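Long-range contact in MccB protein (PDB 6OM4), which uses ATP to adenylate the MccA peptide, building the phosphoramidate-linked nucleotide of the Trojan-horse antibiotic microcin C7: residues Pro252-Cys257 with Leu317-Arg322. Residues are numbered along the deposited sequence; the frame is centred on the assembly and turned at random.
With ZN (zinc ion), chain E.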
loop_
_atom_site.group_PDB
_atom_site.type_symbol
_atom_site.label_atom_id
_atom_site.label_comp_id
_atom_site.label_asym_id
_atom_site.label_seq_id
_atom_site.Cartn_x
_atom_site.Cartn_y
_atom_site.Cartn_z
ATOM N N PRO A 252 -15.124 -6.372 -3.625
ATOM C CA PRO A 252 -16.463 -6.819 -4.025
ATOM C C PRO A 252 -17.595 -6.149 -3.244
ATOM O O PRO A 252 -17.571 -6.126 -2.004
ATOM C CB PRO A 252 -16.423 -8.303 -3.685
ATOM C CG PRO A 252 -15.013 -8.678 -4.049
ATOM C CD PRO A 252 -14.196 -7.521 -3.525
ATOM N N GLY A 253 -18.519 -5.544 -3.992
ATOM C CA GLY A 253 -19.738 -4.973 -3.451
ATOM C C GLY A 253 -19.560 -3.651 -2.745
ATOM O O GLY A 253 -20.524 -3.129 -2.228
ATOM N N LYS A 254 -18.352 -3.067 -2.771
ATOM C CA LYS A 254 -17.979 -1.907 -1.947
ATOM C C LYS A 254 -17.396 -0.783 -2.812
ATOM O O LYS A 254 -17.808 0.365 -2.723
ATOM C CB LYS A 254 -16.970 -2.356 -0.884
ATOM C CG LYS A 254 -16.391 -1.267 0.004
ATOM C CD LYS A 254 -15.581 -1.841 1.156
ATOM C CE LYS A 254 -14.278 -1.134 1.432
ATOM N NZ LYS A 254 -14.492 0.135 2.166
ATOM N N THR A 255 -16.371 -1.084 -3.610
ATOM C CA THR A 255 -15.800 -0.056 -4.418
ATOM C C THR A 255 -16.212 -0.225 -5.878
ATOM O O THR A 255 -16.771 -1.252 -6.263
ATOM C CB THR A 255 -14.267 -0.068 -4.362
ATOM O OG1 THR A 255 -13.840 -1.314 -4.900
ATOM C CG2 THR A 255 -13.734 0.133 -2.967
ATOM N N GLY A 256 -15.907 0.805 -6.679
ATOM C CA GLY A 256 -16.013 0.683 -8.120
ATOM C C GLY A 256 -15.022 -0.326 -8.670
ATOM O O GLY A 256 -14.034 -0.679 -8.000
ATOM N N CYS A 257 -15.300 -0.812 -9.888
ATOM C CA CYS A 257 -14.357 -1.640 -10.613
ATOM C C CYS A 257 -13.668 -0.770 -11.681
ATOM O O CYS A 257 -13.969 0.410 -11.819
ATOM C CB CYS A 257 -15.035 -2.879 -11.203
ATOM S SG CYS A 257 -15.906 -2.565 -12.751
ATOM N N LEU A 317 -5.645 4.255 0.383
ATOM C CA LEU A 317 -5.838 5.457 -0.415
ATOM C C LEU A 317 -6.599 5.167 -1.718
ATOM O O LEU A 317 -7.332 6.071 -2.197
ATOM C CB LEU A 317 -4.470 6.045 -0.739
ATOM C CG LEU A 317 -3.971 7.214 0.101
ATOM C CD1 LEU A 317 -4.525 7.263 1.507
ATOM C CD2 LEU A 317 -2.452 7.284 0.084
ATOM N N SER A 318 -6.430 3.959 -2.302
ATOM C CA SER A 318 -6.889 3.711 -3.664
ATOM C C SER A 318 -8.270 3.066 -3.731
ATOM O O SER A 318 -8.664 2.622 -4.792
ATOM C CB SER A 318 -5.867 2.967 -4.479
ATOM O OG SER A 318 -5.690 1.638 -4.021
ATOM N N LEU A 319 -9.015 3.009 -2.618
ATOM C CA LEU A 319 -10.446 2.654 -2.747
ATOM C C LEU A 319 -11.100 3.656 -3.717
ATOM O O LEU A 319 -11.051 4.883 -3.477
ATOM C CB LEU A 319 -11.125 2.767 -1.377
ATOM C CG LEU A 319 -11.251 1.555 -0.462
ATOM C CD1 LEU A 319 -10.326 0.412 -0.743
ATOM C CD2 LEU A 319 -11.170 1.980 0.986
ATOM N N ASN A 320 -11.738 3.161 -4.779
ATOM C CA ASN A 320 -12.550 4.004 -5.684
ATOM C C ASN A 320 -11.681 5.003 -6.456
ATOM O O ASN A 320 -12.206 6.008 -6.955
ATOM C CB ASN A 320 -13.638 4.774 -4.914
ATOM C CG ASN A 320 -14.612 3.849 -4.230
ATOM O OD1 ASN A 320 -15.238 3.041 -4.917
ATOM N ND2 ASN A 320 -14.731 3.960 -2.904
ATOM N N LYS A 321 -10.365 4.749 -6.600
ATOM C CA LYS A 321 -9.461 5.755 -7.174
ATOM C C LYS A 321 -8.308 5.065 -7.920
ATOM O O LYS A 321 -7.781 4.093 -7.462
ATOM C CB LYS A 321 -8.901 6.689 -6.091
ATOM C CG LYS A 321 -9.944 7.609 -5.459
ATOM C CD LYS A 321 -9.401 8.568 -4.455
ATOM C CE LYS A 321 -10.531 9.173 -3.648
ATOM N NZ LYS A 321 -10.058 10.379 -2.945
ATOM N N ARG A 322 -7.918 5.626 -9.062
ATOM C CA ARG A 322 -6.682 5.251 -9.722
ATOM C C ARG A 322 -5.797 6.490 -9.634
ATOM O O ARG A 322 -6.204 7.521 -10.202
ATOM C CB ARG A 322 -6.956 4.876 -11.172
ATOM C CG ARG A 322 -5.735 4.514 -12.009
ATOM C CD ARG A 322 -6.168 3.792 -13.275
ATOM N NE ARG A 322 -5.065 3.405 -14.164
ATOM C CZ ARG A 322 -4.609 4.136 -15.181
ATOM N NH1 ARG A 322 -5.221 5.262 -15.517
ATOM N NH2 ARG A 322 -3.560 3.691 -15.881
HETATM ZN ZN ZN E . -17.876 -1.564 -12.336
HETATM O O HOH W 1 -16.713 2.640 -1.500
HETATM O O HOH W 2 -11.888 0.898 -6.465
#
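The carboxamide of Asn320 reaches across to the backbone of Thr255 and Gly256, where its OD1 accepts a hydrogen bond from Gly256 N at 2.9 Å. The N-H meets the oxygen almost head-on (C=O...N 163°). Chi1 of -62° sets CG opposite the carbonyl carbon and carries the amide over to Thr255, with OD1 3.2 Å from Thr255 CA. The amide nitrogen is tied through water: one molecule accepts from Asn320 ND2 at 2.8 Å and donates to Lys254 O. A second water bridges Asn320 N and Gly256 O, so backbone and side chain of Asn320 both engage the loop. Beside this polar grip, Thr255 CG2 packs on Leu319 CG at 3.8 Å, the two side chains lying roughly perpendicular. The threonine hydroxyl turns back into its own loop, accepting from Val251 N and donating to Gly256 O. Leu319 and Asn320 are the central residues of a type II turn, Ser318 to Lys321, closed by Lys321 N to Ser318 O. Just beyond Gly256, Cys257 binds zinc with Cys260, Cys343 and Cys346. The contact thus joins the loop between strand 243-250 and helix 273-285 to the turn entering strand 321-326, antiparallel neighbour of 243-250 in the mixed sheet.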